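Local coordinates for protein FMN-dependent NADH-azoreductase 1 (PDB 3U7I) that probably uses FMN and NADH to reduce electrophilic quinones, protecting against thiol-specific stress, and to cleave the azo bond of aromatic azo compounds, at residues Thr7-Ala12 with Thr97-Leu102; Ile24-His29 with Asn201-Val206; Leu102-Phe107 with Glu164-Tyr169; Arg143-Gln148 with Gln183-Gln188. All coordinates share one frame; numbering follows the deposited sequence.

In the fold
Contacts 1 and 4 lie inside the one parallel sheet of the flavodoxin-like fold, each a ladder of main-chain hydrogen bonds; the two ladders are joined edge to edge by main-chain bonds between strands 97-103 and 143-149. Contact 1 is wholly buried and nearest the centre of the chain, whereas contact 4 takes in the outermost strand 181-187 and carries more polar side chains. Contact 2 is only partly buried, and helices 22-37 and 195-214 meet by ring stacking and apolar packing on one face of that sheet. Contact 3, across the sheet's other face, joins the end of strand 97-103 to helix 165-177 through one weak hydrogen bond and a few side-chain touches, next to the second subunit.

Contact 1 of 4, residues Thr7-Ala12 with Thr97-Leu102; sequences TLIINA and TYVIVL
Thr97 O accepts from Leu8 N at 2.8 Å, the first rung of a ladder that climbs between two parallel strands in exact register. Leu8 O returns the bond by taking Val99 N. Val99 O receives Ile10 N at 2.7 Å, and Ile10 O takes Val101 N; the last rung, Ala12 N to Val101 O, is more bent at 147°. Thus both main-chain groups of Leu8 and Ile10 are used here, while Thr7 and Ile9 turn theirs to strand 43-48, where Asn11 also bonds to Ile47. Polar side-chain groups find partners beyond the pair: Thr7 OG1 with Glu42 and Tyr34, Thr97 OG1 with Arg143, Tyr98 OH with Phe92 O and Arg142, Asn11 ND2 with Val16 O and Asn48, Asn11 OD1 with His13 N. The threonines still touch, Thr7 OG1 lying 3.7 Å from Thr97 CB. On that face Ile9 runs alongside Val99, beneath helix 22-37. On the reverse face Ile10 CG1 stands anti to the carbonyl carbon (chi1 -57°), and its CD1 comes 4.0 Å from Ile100 CG1. Val101 approaches Ser23, a predicted FMN-binding residue. Adjacent central parallel strands whose ends lead toward the flavin site are typical of the flavodoxin-like fold.

Contact 2 of 4, residues Ile24-His29 with Asn201-Val206; sequences IKVFKH and NAYKEV
His29 and Tyr203 stack face to face, their ring centroids 4.1 Å apart and the planes inclined by 23°. The imidazole reaches across because its CG is anti to the backbone N (chi1 -168°), which carries the ring away from helix 22-37 and over the phenol. Tyr203 CB lies over the same imidazole as a CH-pi donor, 3.8 Å from the centroid of the His29 ring. The outer nitrogen NE2 of His29 is hydrogen-bonded to Glu207, one turn further along the tyrosine's helix, which helps to fix the rotation of the ring. Apolar packing lies deeper: Val26 CG1 meets Val206 CG1 at 3.6 Å, the two side chains crossing at about a right angle, and Val26 CG2 rests 3.7 Å from Ala202 CB. Val206 CG2 touches the edge of the imidazole. Polar contact across the pair is slight, being a water that donates to Lys25 O at 2.7 Å and only weakly reaches Tyr203 OH. The helix segments run at 34° with axes 9.1 Å apart. Beneath them are the sheet strands 143-149 and 181-187, with Val26 resting on Ile147, Val206 on Val185 and Ala202 on Ala187.

Contact 3 of 4, residues Leu102-Phe107 with Glu164-Tyr169; sequences LPLHNF and EYSHKY
Phe107 O points at the first turn of helix 165-177 and takes a weak, bent bond from Tyr165 N (3.3 Å, 130° at the hydrogen), while Glu164 occupies the N-cap position just before that helix. The same carbonyl oxygen lies 3.2 Å from Tyr165 CB, close to the plane of the tyrosine ring and at its edge. Earlier in the loop, a methyl of Leu104 meets the serine: Leu104 CD1 is 3.2 Å from Ser166 OG and 3.5 Å from Ser166 CB. Leu104 CG is anti to the backbone N (chi1 -180°), extending the branch toward the helix. Leu102 CD1 adds a looser touch, 4.2 Å from Ser166 CB. The contact thus closes the C-terminal end of a central strand of the flavodoxin-like sheet against the start of a helix, the end of the strand at which parallel alpha/beta folds of this kind commonly place their ligands. Ser166 OG, apart from its brush with the leucine, and Glu164 OE2, on a side chain that turns away from the loop, find their polar partners in Gln148 and Arg186. The dimer partner lies alongside: Asn106 O is hydrogen-bonded to Tyr169 OH of the second subunit, Tyr169 OH to Asn106 O of that subunit, and Phe107 packs on its Met173.

Contact 4 of 4, residues Arg143-Gln148 with Gln183-Gln188; sequences RMLVIQ and QIVRAQ
Val146 O accepts Val185 N at 2.8 Å, nearly in line with its C=O bond, and the same oxygen receives a CA-H...O contact from Ile184 CA. Four more main-chain bonds complete the ladder between these parallel strands. Gln183 N gives to Met144 O, and Gln183 O accepts Val146 N at 2.8 Å. The next rung, Gln148 N to Val185 O, is almost straight at 176°. Last comes Ala187 N to Gln148 O, bent to 136° where the chain swings into an inverse gamma turn centred on Ala187. Gln183 lies alongside Leu145, its CG 3.7 Å from Leu145 CD1, while its OE1 is hydrogen-bonded to Arg212. That leucine methyl also meets Val185 CG2 at 3.9 Å, on the face covered by helices 22-37 and 195-214. On the reverse face Ile184 holds CG1 anti to the backbone N (chi1 178°), which carries CD1 to within 3.9 Å of Val146 CG1 and 4.0 Å of Gln148 CB. Ile184 CD1 also lies above one face of the Arg186 guanidinium, toward its rim. Gln148 OE1 is hydrogen-bonded to Ser166 OG and NE2 to Glu164 OE2, so both polar ends of the buried Gln148 amide are satisfied; the same carboxylate oxygen forms a salt bridge with Arg186 NE and probably offsets the arginine's charge. Ala187 packs near Val22, a predicted FMN-binding residue. The pairing of strand 143-149 with the outermost strand 181-187 closes one side of the parallel sheet, of order 2-1-3-4-5, in the flavodoxin-like fold.

Contact 1 of 4, residues Thr7-Ala12 with Thr97-Leu102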
# COMPACT_ATOMS: atom_id res chain seq x y z
N THR C 7 20.58 -7.55 -12.41
CA THR C 7 19.23 -6.99 -12.51
C THR C 7 18.30 -7.81 -11.64
O THR C 7 18.37 -9.03 -11.62
CB THR C 7 18.72 -7.04 -13.97
OG1 THR C 7 19.65 -6.36 -14.81
CG2 THR C 7 17.35 -6.38 -14.10
N LEU C 8 17.42 -7.14 -10.91
CA LEU C 8 16.48 -7.85 -10.07
C LEU C 8 15.04 -7.58 -10.50
O LEU C 8 14.60 -6.43 -10.56
CB LEU C 8 16.69 -7.48 -8.59
CG LEU C 8 15.72 -8.03 -7.53
CD1 LEU C 8 15.78 -9.56 -7.44
CD2 LEU C 8 15.98 -7.39 -6.16
N ILE C 9 14.32 -8.65 -10.81
CA ILE C 9 12.90 -8.56 -11.13
C ILE C 9 12.10 -8.67 -9.84
O ILE C 9 12.22 -9.65 -9.11
CB ILE C 9 12.44 -9.70 -12.10
CG1 ILE C 9 13.48 -9.96 -13.20
CG2 ILE C 9 11.04 -9.39 -12.67
CD1 ILE C 9 13.84 -8.74 -14.00
N ILE C 10 11.30 -7.64 -9.57
CA ILE C 10 10.37 -7.65 -8.45
C ILE C 10 8.95 -7.78 -9.01
O ILE C 10 8.36 -6.80 -9.47
CB ILE C 10 10.48 -6.39 -7.58
CG1 ILE C 10 11.91 -6.22 -7.07
CG2 ILE C 10 9.47 -6.44 -6.43
CD1 ILE C 10 12.31 -4.76 -6.85
N ASN C 11 8.45 -9.01 -9.02
CA ASN C 11 7.15 -9.31 -9.60
C ASN C 11 6.02 -9.19 -8.56
O ASN C 11 5.87 -10.06 -7.69
CB ASN C 11 7.18 -10.71 -10.21
CG ASN C 11 5.85 -11.13 -10.79
OD1 ASN C 11 4.89 -10.36 -10.81
ND2 ASN C 11 5.80 -12.37 -11.30
N ALA C 12 5.23 -8.13 -8.66
CA ALA C 12 4.17 -7.88 -7.67
C ALA C 12 2.78 -8.34 -8.13
O ALA C 12 1.76 -7.90 -7.59
CB ALA C 12 4.15 -6.40 -7.29
N THR C 97 20.07 -2.59 -11.16
CA THR C 97 18.94 -2.39 -12.06
C THR C 97 17.72 -3.14 -11.49
O THR C 97 17.81 -4.33 -11.16
CB THR C 97 19.25 -2.87 -13.51
OG1 THR C 97 20.39 -2.17 -14.03
CG2 THR C 97 18.04 -2.65 -14.43
N TYR C 98 16.60 -2.43 -11.35
CA TYR C 98 15.40 -3.01 -10.76
C TYR C 98 14.26 -2.97 -11.76
O TYR C 98 14.09 -1.98 -12.47
CB TYR C 98 14.98 -2.25 -9.50
CG TYR C 98 16.06 -2.17 -8.44
CD1 TYR C 98 16.29 -3.24 -7.57
CD2 TYR C 98 16.85 -1.03 -8.30
CE1 TYR C 98 17.28 -3.18 -6.60
CE2 TYR C 98 17.84 -0.95 -7.34
CZ TYR C 98 18.06 -2.04 -6.49
OH TYR C 98 19.05 -1.97 -5.52
N VAL C 99 13.48 -4.05 -11.83
CA VAL C 99 12.26 -4.03 -12.64
C VAL C 99 11.05 -4.45 -11.80
O VAL C 99 10.96 -5.60 -11.36
CB VAL C 99 12.37 -4.94 -13.91
CG1 VAL C 99 11.08 -4.84 -14.75
CG2 VAL C 99 13.59 -4.54 -14.75
N ILE C 100 10.12 -3.51 -11.59
CA ILE C 100 8.89 -3.80 -10.85
C ILE C 100 7.71 -4.04 -11.79
O ILE C 100 7.41 -3.22 -12.66
CB ILE C 100 8.54 -2.66 -9.84
CG1 ILE C 100 9.60 -2.58 -8.74
CG2 ILE C 100 7.12 -2.87 -9.26
CD1 ILE C 100 9.36 -1.51 -7.69
N VAL C 101 7.06 -5.19 -11.62
CA VAL C 101 5.88 -5.55 -12.41
C VAL C 101 4.65 -5.59 -11.50
O VAL C 101 4.62 -6.32 -10.51
CB VAL C 101 6.08 -6.92 -13.13
CG1 VAL C 101 4.96 -7.18 -14.16
CG2 VAL C 101 7.47 -7.00 -13.78
N LEU C 102 3.63 -4.81 -11.84
CA LEU C 102 2.42 -4.79 -11.02
C LEU C 102 1.18 -4.47 -11.82
O LEU C 102 1.25 -3.72 -12.81
CB LEU C 102 2.54 -3.78 -9.88
CG LEU C 102 2.47 -2.30 -10.28
CD1 LEU C 102 2.11 -1.43 -9.07
CD2 LEU C 102 3.79 -1.87 -10.91

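Contact 2 of 4, residues Ile24-His29 with Asn201-Val206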
# COMPACT_ATOMS: atom_id res chain seq x y z
N ILE C 24 2.31 -8.92 -17.22
CA ILE C 24 3.21 -10.07 -17.39
C ILE C 24 3.63 -10.24 -18.86
O ILE C 24 4.80 -10.50 -19.13
CB ILE C 24 2.60 -11.37 -16.80
CG1 ILE C 24 2.39 -11.22 -15.28
CG2 ILE C 24 3.49 -12.56 -17.11
CD1 ILE C 24 1.52 -12.30 -14.64
N LYS C 25 2.69 -10.09 -19.79
CA LYS C 25 3.03 -10.09 -21.22
C LYS C 25 4.05 -9.01 -21.55
O LYS C 25 5.03 -9.27 -22.23
CB LYS C 25 1.79 -9.89 -22.10
CG LYS C 25 1.00 -11.15 -22.35
CD LYS C 25 -0.13 -10.94 -23.34
CE LYS C 25 -1.12 -12.10 -23.23
NZ LYS C 25 -1.77 -12.46 -24.53
N VAL C 26 3.80 -7.79 -21.08
CA VAL C 26 4.70 -6.67 -21.36
C VAL C 26 6.09 -6.90 -20.74
O VAL C 26 7.11 -6.61 -21.37
CB VAL C 26 4.10 -5.34 -20.87
CG1 VAL C 26 5.06 -4.19 -21.12
CG2 VAL C 26 2.76 -5.09 -21.55
N PHE C 27 6.12 -7.43 -19.52
CA PHE C 27 7.37 -7.78 -18.86
C PHE C 27 8.16 -8.85 -19.62
O PHE C 27 9.38 -8.75 -19.77
CB PHE C 27 7.12 -8.27 -17.42
CG PHE C 27 8.26 -9.07 -16.86
CD1 PHE C 27 9.49 -8.48 -16.65
CD2 PHE C 27 8.11 -10.42 -16.58
CE1 PHE C 27 10.56 -9.20 -16.15
CE2 PHE C 27 9.17 -11.16 -16.07
CZ PHE C 27 10.40 -10.55 -15.86
N LYS C 28 7.47 -9.89 -20.08
CA LYS C 28 8.14 -10.96 -20.82
C LYS C 28 8.71 -10.45 -22.14
O LYS C 28 9.79 -10.87 -22.58
CB LYS C 28 7.18 -12.13 -21.03
CG LYS C 28 6.82 -12.88 -19.75
CD LYS C 28 5.42 -13.50 -19.86
CE LYS C 28 5.44 -15.00 -19.58
NZ LYS C 28 6.32 -15.72 -20.55
N HIS C 29 8.00 -9.52 -22.77
CA HIS C 29 8.50 -8.86 -23.96
C HIS C 29 9.76 -8.05 -23.62
O HIS C 29 10.76 -8.12 -24.33
CB HIS C 29 7.43 -7.96 -24.58
CG HIS C 29 7.76 -7.48 -25.96
ND1 HIS C 29 7.62 -8.27 -27.07
CD2 HIS C 29 8.22 -6.28 -26.39
CE1 HIS C 29 7.99 -7.58 -28.14
NE2 HIS C 29 8.36 -6.38 -27.76
N ASN C 201 1.62 -0.82 -27.93
CA ASN C 201 2.19 0.43 -27.45
C ASN C 201 3.19 0.21 -26.31
O ASN C 201 4.25 0.83 -26.28
CB ASN C 201 1.10 1.41 -27.04
CG ASN C 201 0.43 2.07 -28.22
OD1 ASN C 201 1.09 2.46 -29.19
ND2 ASN C 201 -0.90 2.21 -28.17
N ALA C 202 2.84 -0.69 -25.40
CA ALA C 202 3.68 -1.04 -24.26
C ALA C 202 4.92 -1.80 -24.71
O ALA C 202 6.02 -1.55 -24.22
CB ALA C 202 2.90 -1.85 -23.26
N TYR C 203 4.74 -2.74 -25.64
CA TYR C 203 5.87 -3.45 -26.21
C TYR C 203 6.93 -2.49 -26.74
O TYR C 203 8.12 -2.68 -26.51
CB TYR C 203 5.43 -4.39 -27.34
CG TYR C 203 4.65 -5.61 -26.89
CD1 TYR C 203 4.63 -6.01 -25.56
CD2 TYR C 203 3.93 -6.36 -27.81
CE1 TYR C 203 3.92 -7.13 -25.16
CE2 TYR C 203 3.21 -7.48 -27.42
CZ TYR C 203 3.21 -7.86 -26.10
OH TYR C 203 2.49 -8.98 -25.73
N LYS C 204 6.49 -1.45 -27.45
CA LYS C 204 7.43 -0.50 -28.05
C LYS C 204 8.22 0.26 -26.99
O LYS C 204 9.44 0.41 -27.09
CB LYS C 204 6.74 0.49 -28.97
CG LYS C 204 7.72 1.33 -29.79
CD LYS C 204 7.15 2.71 -30.11
CE LYS C 204 8.23 3.64 -30.65
NZ LYS C 204 7.78 5.07 -30.65
N GLU C 205 7.52 0.74 -25.97
CA GLU C 205 8.16 1.44 -24.86
C GLU C 205 9.17 0.59 -24.09
O GLU C 205 10.22 1.10 -23.67
CB GLU C 205 7.11 1.95 -23.87
CG GLU C 205 6.23 3.05 -24.40
CD GLU C 205 5.50 3.75 -23.28
OE1 GLU C 205 4.26 3.87 -23.37
OE2 GLU C 205 6.18 4.17 -22.31
N VAL C 206 8.86 -0.69 -23.89
CA VAL C 206 9.77 -1.54 -23.12
C VAL C 206 10.95 -2.03 -23.96
O VAL C 206 11.98 -2.43 -23.41
CB VAL C 206 9.05 -2.74 -22.45
CG1 VAL C 206 8.13 -2.24 -21.33
CG2 VAL C 206 8.29 -3.56 -23.47
O HOH W 1 4.85 -11.00 -24.29

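Contact 3 of 4, residues Leu102-Phe107 with Glu164-Tyr169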
# COMPACT_ATOMS: atom_id res chain seq x y z
N LEU C 102 3.63 -4.81 -11.84
CA LEU C 102 2.42 -4.79 -11.02
C LEU C 102 1.18 -4.47 -11.82
O LEU C 102 1.25 -3.72 -12.81
CB LEU C 102 2.54 -3.78 -9.88
CG LEU C 102 2.47 -2.30 -10.28
CD1 LEU C 102 2.11 -1.43 -9.07
CD2 LEU C 102 3.79 -1.87 -10.91
N PRO C 103 0.05 -5.06 -11.42
CA PRO C 103 -1.27 -4.57 -11.81
C PRO C 103 -1.68 -3.47 -10.84
O PRO C 103 -1.44 -3.60 -9.64
CB PRO C 103 -2.17 -5.80 -11.64
CG PRO C 103 -1.53 -6.57 -10.55
CD PRO C 103 -0.04 -6.33 -10.66
N LEU C 104 -2.25 -2.39 -11.35
CA LEU C 104 -2.77 -1.32 -10.50
C LEU C 104 -4.19 -1.67 -10.10
O LEU C 104 -5.10 -1.70 -10.95
CB LEU C 104 -2.75 0.02 -11.24
CG LEU C 104 -3.27 1.22 -10.44
CD1 LEU C 104 -2.45 1.42 -9.17
CD2 LEU C 104 -3.26 2.48 -11.29
N HIS C 105 -4.38 -1.97 -8.81
CA HIS C 105 -5.72 -2.18 -8.29
C HIS C 105 -5.95 -1.25 -7.12
O HIS C 105 -5.14 -1.21 -6.18
CB HIS C 105 -5.94 -3.63 -7.86
CG HIS C 105 -7.38 -3.97 -7.62
ND1 HIS C 105 -8.38 -3.64 -8.52
CD2 HIS C 105 -8.00 -4.59 -6.59
CE1 HIS C 105 -9.55 -4.05 -8.05
NE2 HIS C 105 -9.34 -4.64 -6.88
N ASN C 106 -7.04 -0.50 -7.18
CA ASN C 106 -7.40 0.43 -6.10
C ASN C 106 -6.34 1.49 -5.78
O ASN C 106 -6.13 1.85 -4.62
CB ASN C 106 -7.84 -0.36 -4.87
CG ASN C 106 -9.08 -1.19 -5.15
OD1 ASN C 106 -9.95 -0.77 -5.91
ND2 ASN C 106 -9.15 -2.37 -4.56
N PHE C 107 -5.67 1.96 -6.84
CA PHE C 107 -4.87 3.19 -6.84
C PHE C 107 -3.66 3.19 -5.92
O PHE C 107 -3.22 4.27 -5.50
CB PHE C 107 -5.75 4.41 -6.55
CG PHE C 107 -6.95 4.51 -7.45
CD1 PHE C 107 -6.83 5.04 -8.73
CD2 PHE C 107 -8.19 4.06 -7.03
CE1 PHE C 107 -7.93 5.13 -9.56
CE2 PHE C 107 -9.30 4.15 -7.85
CZ PHE C 107 -9.17 4.69 -9.12
N GLU C 164 -2.87 8.35 -8.69
CA GLU C 164 -1.99 7.26 -9.09
C GLU C 164 -0.92 7.08 -8.03
O GLU C 164 0.25 7.38 -8.26
CB GLU C 164 -1.36 7.53 -10.46
CG GLU C 164 -0.71 6.30 -11.09
CD GLU C 164 0.15 6.64 -12.30
OE1 GLU C 164 0.43 7.84 -12.50
OE2 GLU C 164 0.53 5.70 -13.03
N TYR C 165 -1.33 6.61 -6.86
CA TYR C 165 -0.41 6.53 -5.72
C TYR C 165 0.59 5.40 -5.81
O TYR C 165 1.64 5.45 -5.18
CB TYR C 165 -1.17 6.52 -4.39
CG TYR C 165 -1.83 7.84 -4.12
CD1 TYR C 165 -1.06 8.99 -3.94
CD2 TYR C 165 -3.22 7.96 -4.06
CE1 TYR C 165 -1.65 10.21 -3.71
CE2 TYR C 165 -3.82 9.18 -3.83
CZ TYR C 165 -3.02 10.30 -3.65
OH TYR C 165 -3.61 11.53 -3.41
N SER C 166 0.27 4.37 -6.59
CA SER C 166 1.26 3.35 -6.90
C SER C 166 2.55 4.01 -7.41
O SER C 166 3.61 3.91 -6.78
CB SER C 166 0.71 2.38 -7.96
OG SER C 166 0.31 3.06 -9.14
N HIS C 167 2.43 4.72 -8.54
CA HIS C 167 3.54 5.44 -9.16
C HIS C 167 4.14 6.51 -8.26
O HIS C 167 5.36 6.57 -8.08
CB HIS C 167 3.10 6.05 -10.50
CG HIS C 167 4.01 7.13 -11.01
ND1 HIS C 167 5.31 6.89 -11.40
CD2 HIS C 167 3.81 8.46 -11.18
CE1 HIS C 167 5.87 8.02 -11.80
NE2 HIS C 167 4.98 8.99 -11.67
N LYS C 168 3.30 7.36 -7.69
CA LYS C 168 3.77 8.45 -6.83
C LYS C 168 4.62 7.91 -5.69
O LYS C 168 5.73 8.40 -5.43
CB LYS C 168 2.59 9.27 -6.31
CG LYS C 168 1.94 10.11 -7.39
CD LYS C 168 0.81 10.96 -6.84
CE LYS C 168 0.40 12.03 -7.86
NZ LYS C 168 -0.52 13.02 -7.23
N TYR C 169 4.12 6.87 -5.03
CA TYR C 169 4.83 6.27 -3.91
C TYR C 169 6.15 5.64 -4.35
O TYR C 169 7.20 5.93 -3.79
CB TYR C 169 3.95 5.24 -3.22
CG TYR C 169 4.62 4.51 -2.09
CD1 TYR C 169 4.80 5.12 -0.86
CD2 TYR C 169 5.07 3.20 -2.25
CE1 TYR C 169 5.41 4.45 0.19
CE2 TYR C 169 5.68 2.53 -1.21
CZ TYR C 169 5.85 3.15 0.01
OH TYR C 169 6.44 2.48 1.06

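Contact 4 of 4, residues Arg143-Gln148 with Gln183-Gln188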
# COMPACT_ATOMS: atom_id res chain seq x y z
N ARG C 143 19.26 1.94 -11.34
CA ARG C 143 18.16 2.25 -12.25
C ARG C 143 16.90 1.45 -11.92
O ARG C 143 16.97 0.30 -11.49
CB ARG C 143 18.55 2.00 -13.71
CG ARG C 143 19.81 2.70 -14.17
CD ARG C 143 21.05 1.80 -14.02
NE ARG C 143 20.90 0.52 -14.71
CZ ARG C 143 21.21 0.31 -15.99
NH1 ARG C 143 21.70 1.30 -16.73
NH2 ARG C 143 21.04 -0.89 -16.53
N MSE C 144 15.75 2.07 -12.15
CA MSE C 144 14.48 1.41 -11.87
C MSE C 144 13.52 1.58 -13.04
O MSE C 144 13.36 2.67 -13.59
CB MSE C 144 13.86 1.96 -10.57
CG MSE C 144 12.36 1.67 -10.42
SE MSE C 144 11.86 -0.17 -9.92
CE MSE C 144 12.67 -0.26 -8.15
N LEU C 145 12.88 0.48 -13.41
CA LEU C 145 11.82 0.47 -14.42
C LEU C 145 10.58 -0.14 -13.79
O LEU C 145 10.64 -1.23 -13.22
CB LEU C 145 12.24 -0.33 -15.65
CG LEU C 145 11.17 -0.49 -16.73
CD1 LEU C 145 10.93 0.84 -17.47
CD2 LEU C 145 11.56 -1.60 -17.71
N VAL C 146 9.46 0.56 -13.90
CA VAL C 146 8.20 0.02 -13.39
C VAL C 146 7.29 -0.32 -14.57
O VAL C 146 7.11 0.50 -15.47
CB VAL C 146 7.49 1.04 -12.47
CG1 VAL C 146 6.12 0.51 -12.04
CG2 VAL C 146 8.35 1.35 -11.26
N ILE C 147 6.76 -1.54 -14.59
CA ILE C 147 5.82 -1.96 -15.62
C ILE C 147 4.44 -2.09 -14.98
O ILE C 147 4.17 -3.03 -14.23
CB ILE C 147 6.24 -3.30 -16.28
CG1 ILE C 147 7.53 -3.11 -17.08
CG2 ILE C 147 5.13 -3.83 -17.17
CD1 ILE C 147 8.13 -4.41 -17.59
N GLN C 148 3.54 -1.17 -15.31
CA GLN C 148 2.22 -1.12 -14.67
C GLN C 148 1.06 -1.25 -15.66
O GLN C 148 0.95 -0.46 -16.60
CB GLN C 148 2.06 0.19 -13.88
CG GLN C 148 0.68 0.42 -13.25
CD GLN C 148 0.60 1.74 -12.48
OE1 GLN C 148 0.90 1.79 -11.28
NE2 GLN C 148 0.22 2.82 -13.17
N GLN C 183 11.87 5.09 -14.59
CA GLN C 183 10.92 5.13 -15.69
C GLN C 183 9.74 4.24 -15.35
O GLN C 183 9.91 3.16 -14.79
CB GLN C 183 11.54 4.65 -17.00
CG GLN C 183 10.50 4.44 -18.10
CD GLN C 183 11.10 4.16 -19.45
OE1 GLN C 183 12.27 3.78 -19.56
NE2 GLN C 183 10.31 4.37 -20.50
N ILE C 184 8.55 4.70 -15.68
CA ILE C 184 7.38 3.84 -15.63
C ILE C 184 6.77 3.68 -17.03
O ILE C 184 6.54 4.65 -17.77
CB ILE C 184 6.32 4.33 -14.61
CG1 ILE C 184 5.10 3.41 -14.65
CG2 ILE C 184 5.94 5.80 -14.87
CD1 ILE C 184 4.17 3.56 -13.47
N VAL C 185 6.53 2.42 -17.41
CA VAL C 185 5.78 2.12 -18.61
C VAL C 185 4.34 1.79 -18.20
O VAL C 185 4.10 0.86 -17.42
CB VAL C 185 6.42 0.98 -19.40
CG1 VAL C 185 5.54 0.58 -20.59
CG2 VAL C 185 7.84 1.38 -19.87
N ARG C 186 3.39 2.56 -18.71
CA ARG C 186 1.98 2.39 -18.37
C ARG C 186 1.22 1.67 -19.48
O ARG C 186 0.85 2.27 -20.50
CB ARG C 186 1.32 3.74 -18.09
CG ARG C 186 1.87 4.48 -16.89
CD ARG C 186 1.06 5.74 -16.59
NE ARG C 186 1.58 6.45 -15.43
CZ ARG C 186 2.66 7.22 -15.46
NH1 ARG C 186 3.35 7.38 -16.58
NH2 ARG C 186 3.06 7.84 -14.35
N ALA C 187 0.99 0.37 -19.28
CA ALA C 187 0.11 -0.38 -20.17
C ALA C 187 -1.31 -0.08 -19.70
O ALA C 187 -2.00 -0.94 -19.14
CB ALA C 187 0.40 -1.85 -20.08
N GLN C 188 -1.74 1.16 -19.94
CA GLN C 188 -2.97 1.69 -19.36
C GLN C 188 -4.16 1.60 -20.31
O GLN C 188 -4.00 1.41 -21.52
CB GLN C 188 -2.75 3.15 -18.96
CG GLN C 188 -2.25 4.01 -20.11
CD GLN C 188 -2.00 5.45 -19.70
OE1 GLN C 188 -2.12 5.79 -18.52
NE2 GLN C 188 -1.66 6.29 -20.66